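Urea carboxylase (Thermus thermophilus, PDB 3OEP) is of unknown function, a KipI-KipA homologue with cyclophilin-like domains that may bind ATP, and is probably not an allophanate hydrolase. Local coordinates at residues 171-183 / 200-212. Sequence-based numbering, arbitrary orientation. Where two conformers were deposited one is given.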
ATOM      1  N   LEU A 171      -3.901  26.082  -0.395  1.00 12.02           N
ATOM      2  CA  LEU A 171      -4.127  27.315  -1.147  1.00 11.78           C
ATOM      3  C   LEU A 171      -5.436  27.323  -1.937  1.00 13.64           C
ATOM      4  O   LEU A 171      -5.987  28.387  -2.211  1.00 13.57           O
ATOM      5  CB  LEU A 171      -2.983  27.550  -2.135  1.00 12.40           C
ATOM      6  CG  LEU A 171      -1.576  27.656  -1.571  1.00 13.42           C
ATOM      7  CD1 LEU A 171      -0.630  28.171  -2.647  1.00 18.19           C
ATOM      8  CD2 LEU A 171      -1.566  28.570  -0.339  1.00 15.29           C
ATOM      9  N   GLY A 172      -5.921  26.152  -2.325  1.00 13.00           N
ATOM     10  CA  GLY A 172      -7.133  26.093  -3.117  1.00 13.05           C
ATOM     11  C   GLY A 172      -7.641  24.700  -3.388  1.00 13.12           C
ATOM     12  O   GLY A 172      -7.251  23.734  -2.720  1.00 12.89           O
ATOM     13  N   THR A 173      -8.521  24.620  -4.382  1.00 12.38           N
ATOM     14  CA  THR A 173      -9.231  23.404  -4.737  1.00 14.15           C
ATOM     15  C   THR A 173      -9.098  23.166  -6.238  1.00 13.82           C
ATOM     16  O   THR A 173      -9.441  24.034  -7.034  1.00 13.89           O
ATOM     17  CB  THR A 173     -10.727  23.547  -4.415  1.00 14.99           C
ATOM     18  OG1 THR A 173     -10.896  23.881  -3.031  1.00 17.18           O
ATOM     19  CG2 THR A 173     -11.479  22.255  -4.731  1.00 16.43           C
ATOM     20  N   SER A 174      -8.616  21.990  -6.626  1.00 12.16           N
ATOM     21  CA  SER A 174      -8.539  21.637  -8.039  1.00 12.62           C
ATOM     22  C   SER A 174      -9.947  21.397  -8.572  1.00 13.58           C
ATOM     23  O   SER A 174     -10.764  20.752  -7.911  1.00 13.53           O
ATOM     24  CB  SER A 174      -7.687  20.386  -8.244  1.00 13.76           C
ATOM     25  OG  SER A 174      -7.687  19.979  -9.606  1.00 14.86           O
ATOM     26  N   LEU A 175     -10.226  21.921  -9.764  1.00 12.46           N
ATOM     27  CA  LEU A 175     -11.545  21.774 -10.374  1.00 12.16           C
ATOM     28  C   LEU A 175     -11.590  20.578 -11.334  1.00 12.46           C
ATOM     29  O   LEU A 175     -12.597  20.356 -12.027  1.00 13.28           O
ATOM     30  CB  LEU A 175     -11.974  23.077 -11.046  1.00 12.99           C
ATOM     31  CG  LEU A 175     -11.954  24.277 -10.093  1.00 13.05           C
ATOM     32  CD1 LEU A 175     -12.460  25.528 -10.803  1.00 14.64           C
ATOM     33  CD2 LEU A 175     -12.768  24.005  -8.827  1.00 13.90           C
ATOM     34  N   VAL A 176     -10.493  19.820 -11.356  1.00 11.99           N
ATOM     35  CA  VAL A 176     -10.437  18.521 -12.023  0.50 13.01           C
ATOM     36  C   VAL A 176      -9.944  17.473 -11.026  1.00 13.13           C
ATOM     37  O   VAL A 176      -9.096  17.759 -10.173  1.00 13.45           O
ATOM     38  CB  VAL A 176      -9.517  18.537 -13.267  0.50 13.23           C
ATOM     39  CG1 VAL A 176     -10.105  19.431 -14.355  0.50 12.23           C
ATOM     40  CG2 VAL A 176      -8.104  18.989 -12.903  0.50 13.95           C
ATOM     41  N   ALA A 177     -10.490  16.262 -11.122  1.00 13.50           N
ATOM     42  CA  ALA A 177     -10.068  15.157 -10.271  1.00 12.95           C
ATOM     43  C   ALA A 177      -8.822  14.528 -10.886  1.00 12.80           C
ATOM     44  O   ALA A 177      -8.856  14.034 -12.017  1.00 13.80           O
ATOM     45  CB  ALA A 177     -11.193  14.118 -10.138  1.00 11.72           C
ATOM     46  N   VAL A 178      -7.713  14.557 -10.157  1.00 13.83           N
ATOM     47  CA  VAL A 178      -6.465  13.992 -10.678  1.00 13.41           C
ATOM     48  C   VAL A 178      -6.494  12.453 -10.670  1.00 14.16           C
ATOM     49  O   VAL A 178      -5.754  11.810 -11.416  1.00 14.64           O
ATOM     50  CB  VAL A 178      -5.223  14.556  -9.942  1.00 15.67           C
ATOM     51  CG1 VAL A 178      -5.161  16.081 -10.106  1.00 17.62           C
ATOM     52  CG2 VAL A 178      -5.220  14.170  -8.465  1.00 16.90           C
ATOM     53  N   TYR A 179      -7.389  11.874  -9.869  1.00 12.94           N
ATOM     54  CA  TYR A 179      -7.509  10.424  -9.746  1.00 14.67           C
ATOM     55  C   TYR A 179      -8.972   9.995  -9.724  1.00 13.86           C
ATOM     56  O   TYR A 179      -9.752  10.486  -8.913  1.00 15.25           O
ATOM     57  CB  TYR A 179      -6.807   9.959  -8.471  1.00 14.12           C
ATOM     58  CG  TYR A 179      -7.037   8.502  -8.136  1.00 13.85           C
ATOM     59  CD1 TYR A 179      -6.597   7.498  -8.989  1.00 19.71           C
ATOM     60  CD2 TYR A 179      -7.691   8.132  -6.969  1.00 17.36           C
ATOM     61  CE1 TYR A 179      -6.817   6.155  -8.694  1.00 22.79           C
ATOM     62  CE2 TYR A 179      -7.904   6.796  -6.657  1.00 18.15           C
ATOM     63  CZ  TYR A 179      -7.464   5.813  -7.524  1.00 23.79           C
ATOM     64  OH  TYR A 179      -7.670   4.484  -7.221  1.00 21.87           O
ATOM     65  N   ASP A 180      -9.343   9.086 -10.619  1.00 15.11           N
ATOM     66  CA  ASP A 180     -10.708   8.546 -10.655  1.00 16.86           C
ATOM     67  C   ASP A 180     -10.665   7.131 -11.211  1.00 17.65           C
ATOM     68  O   ASP A 180     -10.519   6.951 -12.415  1.00 18.72           O
ATOM     69  CB  ASP A 180     -11.621   9.416 -11.525  1.00 17.44           C
ATOM     70  CG  ASP A 180     -13.066   8.900 -11.579  1.00 23.60           C
ATOM     71  OD1 ASP A 180     -13.356   7.805 -11.053  1.00 22.77           O
ATOM     72  OD2 ASP A 180     -13.919   9.606 -12.154  1.00 25.68           O
ATOM     73  N   PRO A 181     -10.804   6.122 -10.338  1.00 19.98           N
ATOM     74  CA  PRO A 181     -10.657   4.743 -10.810  1.00 21.43           C
ATOM     75  C   PRO A 181     -11.777   4.255 -11.734  1.00 22.64           C
ATOM     76  O   PRO A 181     -11.671   3.156 -12.276  1.00 24.13           O
ATOM     77  CB  PRO A 181     -10.626   3.925  -9.512  1.00 22.47           C
ATOM     78  CG  PRO A 181     -11.314   4.751  -8.507  1.00 22.95           C
ATOM     79  CD  PRO A 181     -11.095   6.186  -8.893  1.00 21.03           C
ATOM     80  N   HIS A 182     -12.824   5.059 -11.921  1.00 23.47           N
ATOM     81  CA  HIS A 182     -13.943   4.691 -12.786  1.00 24.87           C
ATOM     82  C   HIS A 182     -13.810   5.141 -14.235  1.00 27.46           C
ATOM     83  O   HIS A 182     -14.506   4.615 -15.099  1.00 28.37           O
ATOM     84  CB  HIS A 182     -15.255   5.226 -12.215  1.00 24.61           C
ATOM     85  CG  HIS A 182     -15.651   4.571 -10.934  1.00 24.15           C
ATOM     86  ND1 HIS A 182     -16.379   3.402 -10.892  1.00 28.11           N
ATOM     87  CD2 HIS A 182     -15.398   4.905  -9.648  1.00 23.68           C
ATOM     88  CE1 HIS A 182     -16.566   3.052  -9.632  1.00 26.94           C
ATOM     89  NE2 HIS A 182     -15.980   3.946  -8.858  1.00 24.11           N
ATOM     90  N   ARG A 183     -12.942   6.106 -14.526  1.00 26.70           N
ATOM     91  CA  ARG A 183     -12.856   6.602 -15.900  1.00 27.68           C
ATOM     92  C   ARG A 183     -11.815   5.837 -16.718  1.00 27.94           C
ATOM     93  O   ARG A 183     -11.003   5.081 -16.169  1.00 27.28           O
ATOM     94  CB  ARG A 183     -12.609   8.114 -15.929  1.00 28.90           C
ATOM     95  CG  ARG A 183     -11.234   8.531 -15.503  1.00 24.60           C
ATOM     96  CD  ARG A 183     -11.126  10.037 -15.286  1.00 24.99           C
ATOM     97  NE  ARG A 183      -9.852  10.327 -14.640  1.00 19.87           N
ATOM     98  CZ  ARG A 183      -9.545  11.437 -13.972  1.00 15.99           C
ATOM     99  NH1 ARG A 183      -8.343  11.536 -13.424  1.00 15.47           N
ATOM    100  NH2 ARG A 183     -10.416  12.436 -13.832  1.00 18.13           N
ATOM    101  N   ALA A 200      -9.637  29.629 -11.827  1.00 12.44           N
ATOM    102  CA  ALA A 200     -10.899  29.387 -12.510  1.00 12.70           C
ATOM    103  C   ALA A 200     -12.042  29.261 -11.520  1.00 13.17           C
ATOM    104  O   ALA A 200     -11.834  28.993 -10.330  1.00 15.19           O
ATOM    105  CB  ALA A 200     -10.801  28.107 -13.351  1.00 15.21           C
ATOM    106  N   GLU A 201     -13.252  29.433 -12.039  1.00 14.63           N
ATOM    107  CA  GLU A 201     -14.474  29.194 -11.282  1.00 16.60           C
ATOM    108  C   GLU A 201     -15.057  27.856 -11.710  1.00 16.43           C
ATOM    109  O   GLU A 201     -14.856  27.400 -12.842  1.00 16.23           O
ATOM    110  CB  GLU A 201     -15.484  30.312 -11.544  1.00 18.89           C
ATOM    111  CG  GLU A 201     -15.054  31.648 -10.975  1.00 25.06           C
ATOM    112  CD  GLU A 201     -16.090  32.743 -11.157  1.00 33.46           C
ATOM    113  OE1 GLU A 201     -17.083  32.527 -11.887  1.00 37.81           O
ATOM    114  OE2 GLU A 201     -15.904  33.828 -10.565  1.00 40.95           O
ATOM    115  N   GLY A 202     -15.769  27.217 -10.796  1.00 15.43           N
ATOM    116  CA  GLY A 202     -16.422  25.956 -11.096  1.00 15.58           C
ATOM    117  C   GLY A 202     -16.711  25.183  -9.834  1.00 15.97           C
ATOM    118  O   GLY A 202     -16.233  25.550  -8.756  1.00 15.50           O
ATOM    119  N   PRO A 203     -17.483  24.096  -9.965  1.00 16.67           N
ATOM    120  CA  PRO A 203     -17.817  23.247  -8.836  1.00 17.55           C
ATOM    121  C   PRO A 203     -16.651  22.375  -8.393  1.00 16.19           C
ATOM    122  O   PRO A 203     -15.789  22.012  -9.202  1.00 16.39           O
ATOM    123  CB  PRO A 203     -18.937  22.374  -9.390  1.00 18.48           C
ATOM    124  CG  PRO A 203     -18.612  22.228 -10.836  1.00 18.04           C
ATOM    125  CD  PRO A 203     -18.003  23.552 -11.236  1.00 17.39           C
ATOM    126  N   THR A 204     -16.638  22.027  -7.113  1.00 15.73           N
ATOM    127  CA  THR A 204     -15.654  21.094  -6.596  1.00 16.17           C
ATOM    128  C   THR A 204     -15.988  19.715  -7.149  1.00 15.06           C
ATOM    129  O   THR A 204     -17.144  19.292  -7.069  1.00 16.32           O
ATOM    130  CB  THR A 204     -15.696  21.063  -5.067  1.00 17.90           C
ATOM    131  OG1 THR A 204     -15.430  22.378  -4.565  1.00 19.82           O
ATOM    132  CG2 THR A 204     -14.691  20.084  -4.511  1.00 15.79           C
ATOM    133  N   PRO A 205     -14.995  19.014  -7.726  1.00 15.08           N
ATOM    134  CA  PRO A 205     -15.288  17.674  -8.232  1.00 16.84           C
ATOM    135  C   PRO A 205     -15.692  16.738  -7.099  1.00 16.37           C
ATOM    136  O   PRO A 205     -15.247  16.917  -5.969  1.00 15.80           O
ATOM    137  CB  PRO A 205     -13.957  17.219  -8.847  1.00 17.37           C
ATOM    138  CG  PRO A 205     -13.195  18.460  -9.098  1.00 16.59           C
ATOM    139  CD  PRO A 205     -13.611  19.418  -8.022  1.00 16.61           C
ATOM    140  N   PRO A 206     -16.530  15.738  -7.398  1.00 18.61           N
ATOM    141  CA  PRO A 206     -16.857  14.766  -6.355  1.00 20.03           C
ATOM    142  C   PRO A 206     -15.630  13.979  -5.885  1.00 19.13           C
ATOM    143  O   PRO A 206     -14.640  13.881  -6.612  1.00 17.64           O
ATOM    144  CB  PRO A 206     -17.876  13.836  -7.030  1.00 21.88           C
ATOM    145  CG  PRO A 206     -17.712  14.038  -8.493  1.00 23.23           C
ATOM    146  CD  PRO A 206     -17.126  15.405  -8.704  1.00 20.55           C
ATOM    147  N   GLU A 207     -15.693  13.425  -4.678  1.00 20.07           N
ATOM    148  CA  GLU A 207     -14.649  12.517  -4.221  1.00 20.71           C
ATOM    149  C   GLU A 207     -14.681  11.268  -5.093  1.00 21.59           C
ATOM    150  O   GLU A 207     -15.767  10.826  -5.491  1.00 24.89           O
ATOM    151  CB  GLU A 207     -14.860  12.088  -2.773  1.00 21.28           C
ATOM    152  CG  GLU A 207     -14.681  13.166  -1.747  1.00 27.55           C
ATOM    153  CD  GLU A 207     -14.652  12.617  -0.330  1.00 31.15           C
ATOM    154  OE1 GLU A 207     -14.744  11.379  -0.155  1.00 32.96           O
ATOM    155  OE2 GLU A 207     -14.545  13.427   0.611  1.00 35.62           O
ATOM    156  N   PRO A 208     -13.506  10.683  -5.375  1.00 26.70           N
ATOM    157  CA  PRO A 208     -13.481   9.402  -6.073  1.00 26.28           C
ATOM    158  C   PRO A 208     -14.390   8.382  -5.398  1.00 24.23           C
ATOM    159  O   PRO A 208     -14.374   8.251  -4.174  1.00 21.39           O
ATOM    160  CB  PRO A 208     -12.020   8.965  -5.962  1.00 25.85           C
ATOM    161  CG  PRO A 208     -11.252  10.223  -5.803  1.00 27.91           C
ATOM    162  CD  PRO A 208     -12.152  11.201  -5.112  1.00 27.13           C
ATOM    163  N   ARG A 209     -15.184   7.684  -6.197  1.00 25.76           N
ATOM    164  CA  ARG A 209     -16.078   6.662  -5.689  1.00 24.92           C
ATOM    165  C   ARG A 209     -15.359   5.308  -5.704  1.00 24.70           C
ATOM    166  O   ARG A 209     -14.637   5.023  -6.651  1.00 23.78           O
ATOM    167  CB  ARG A 209     -17.325   6.616  -6.564  1.00 28.40           C
ATOM    168  CG  ARG A 209     -18.394   5.682  -6.072  1.00 30.28           C
ATOM    169  CD  ARG A 209     -19.719   5.980  -6.749  1.00 35.64           C
ATOM    170  NE  ARG A 209     -19.615   5.973  -8.210  1.00 39.05           N
ATOM    171  CZ  ARG A 209     -19.651   4.883  -8.977  1.00 38.50           C
ATOM    172  NH1 ARG A 209     -19.783   3.674  -8.443  1.00 36.10           N
ATOM    173  NH2 ARG A 209     -19.549   5.005 -10.296  1.00 43.98           N
ATOM    174  N   PRO A 210     -15.541   4.478  -4.657  1.00 23.19           N
ATOM    175  CA  PRO A 210     -14.859   3.179  -4.651  1.00 23.55           C
ATOM    176  C   PRO A 210     -15.163   2.338  -5.890  1.00 22.91           C
ATOM    177  O   PRO A 210     -16.297   2.347  -6.380  1.00 22.12           O
ATOM    178  CB  PRO A 210     -15.394   2.501  -3.381  1.00 25.83           C
ATOM    179  CG  PRO A 210     -15.819   3.627  -2.508  1.00 26.17           C
ATOM    180  CD  PRO A 210     -16.326   4.686  -3.425  1.00 26.18           C
ATOM    181  N   LEU A 211     -14.142   1.658  -6.407  1.00 20.41           N
ATOM    182  CA  LEU A 211     -14.292   0.787  -7.571  1.00 20.63           C
ATOM    183  C   LEU A 211     -14.608  -0.619  -7.088  1.00 19.05           C
ATOM    184  O   LEU A 211     -13.829  -1.200  -6.350  1.00 16.68           O
ATOM    185  CB  LEU A 211     -13.010   0.764  -8.407  1.00 20.50           C
ATOM    186  CG  LEU A 211     -13.011  -0.129  -9.656  1.00 22.78           C
ATOM    187  CD1 LEU A 211     -14.033   0.354 -10.680  1.00 22.17           C
ATOM    188  CD2 LEU A 211     -11.624  -0.201 -10.279  1.00 18.92           C
ATOM    189  N   GLU A 212     -15.752  -1.153  -7.508  1.00 20.89           N
ATOM    190  CA  GLU A 212     -16.136  -2.524  -7.164  1.00 22.48           C
ATOM    191  C   GLU A 212     -15.350  -3.528  -7.996  1.00 22.87           C
ATOM    192  O   GLU A 212     -15.316  -3.432  -9.226  1.00 24.32           O
ATOM    193  CB  GLU A 212     -17.636  -2.737  -7.400  1.00 24.94           C
ATOM    194  CG  GLU A 212     -18.533  -2.104  -6.345  1.00 30.71           C
ATOM    195  CD  GLU A 212     -18.645  -2.928  -5.065  1.00 35.81           C
ATOM    196  OE1 GLU A 212     -18.261  -4.119  -5.061  1.00 39.36           O
ATOM    197  OE2 GLU A 212     -19.132  -2.377  -4.054  1.00 42.06           O
TER
HETATM  198  O   HOH W   1     -15.137  21.224 -11.670  1.00 12.29           O
HETATM  199  O   HOH W   2     -15.204   8.198  -9.091  1.00 33.09           O
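Leu175 lays its two methyls side by side against the passing backbone, CD1 3.6 Å from Ala200 O and CD2 3.6 Å from Pro203 O, and so opens the tightly packed face of this contact. With CG anti to the carbonyl carbon (chi1 -56°), the branch swings toward Gly202, which has no side chain, and CD1 lies against its backbone. Next to it the Pro205 ring presses on the opposing main chain, its CD only 3.1 Å from Ser174 O. Farther along, Pro208 sets CG against Tyr179 O, and Pro181 packs CD at 4.1 Å from Pro208 CB and CB against Leu211 CB.

The outer side is the solvent side, where Thr204 and Arg209 are exposed and two waters bridge the segments: one links Leu175 O to Pro203 O; another joins Asp180 OD1 to Arg209 N, while OD1 also accepts from His182 N in an Asx turn. Near this side His182 is a closely fitted polar group. Its NE2 is shared by two weak bonds, to Arg209 O (2.8 Å, N-H...O 125°) and to Pro210 O, which lies at the ring edge. The Arg209 guanidinium, brought back by a bend at chi3, lies flat on one imidazole face, centres 3.9 Å apart and planes at 28°. Replacing His182 with an alanine would probably leave the Arg209 and Pro210 carbonyls without this donor and strip the guanidinium of the ring it lies on, so that it could turn.

These contacts lay the proline-rich linker, which runs from strand 194-199 to strand 221-225, along the chain leaving strand 169-174 of the cyclophilin-like C-D half. At the far end Tyr179 OH reaches Gly355 O and Leu211 touches Phe345; at the near end strand 77-83, antiparallel partner of strand 169-174, brings Arg83 to Gly202 O and Thr204 OG1.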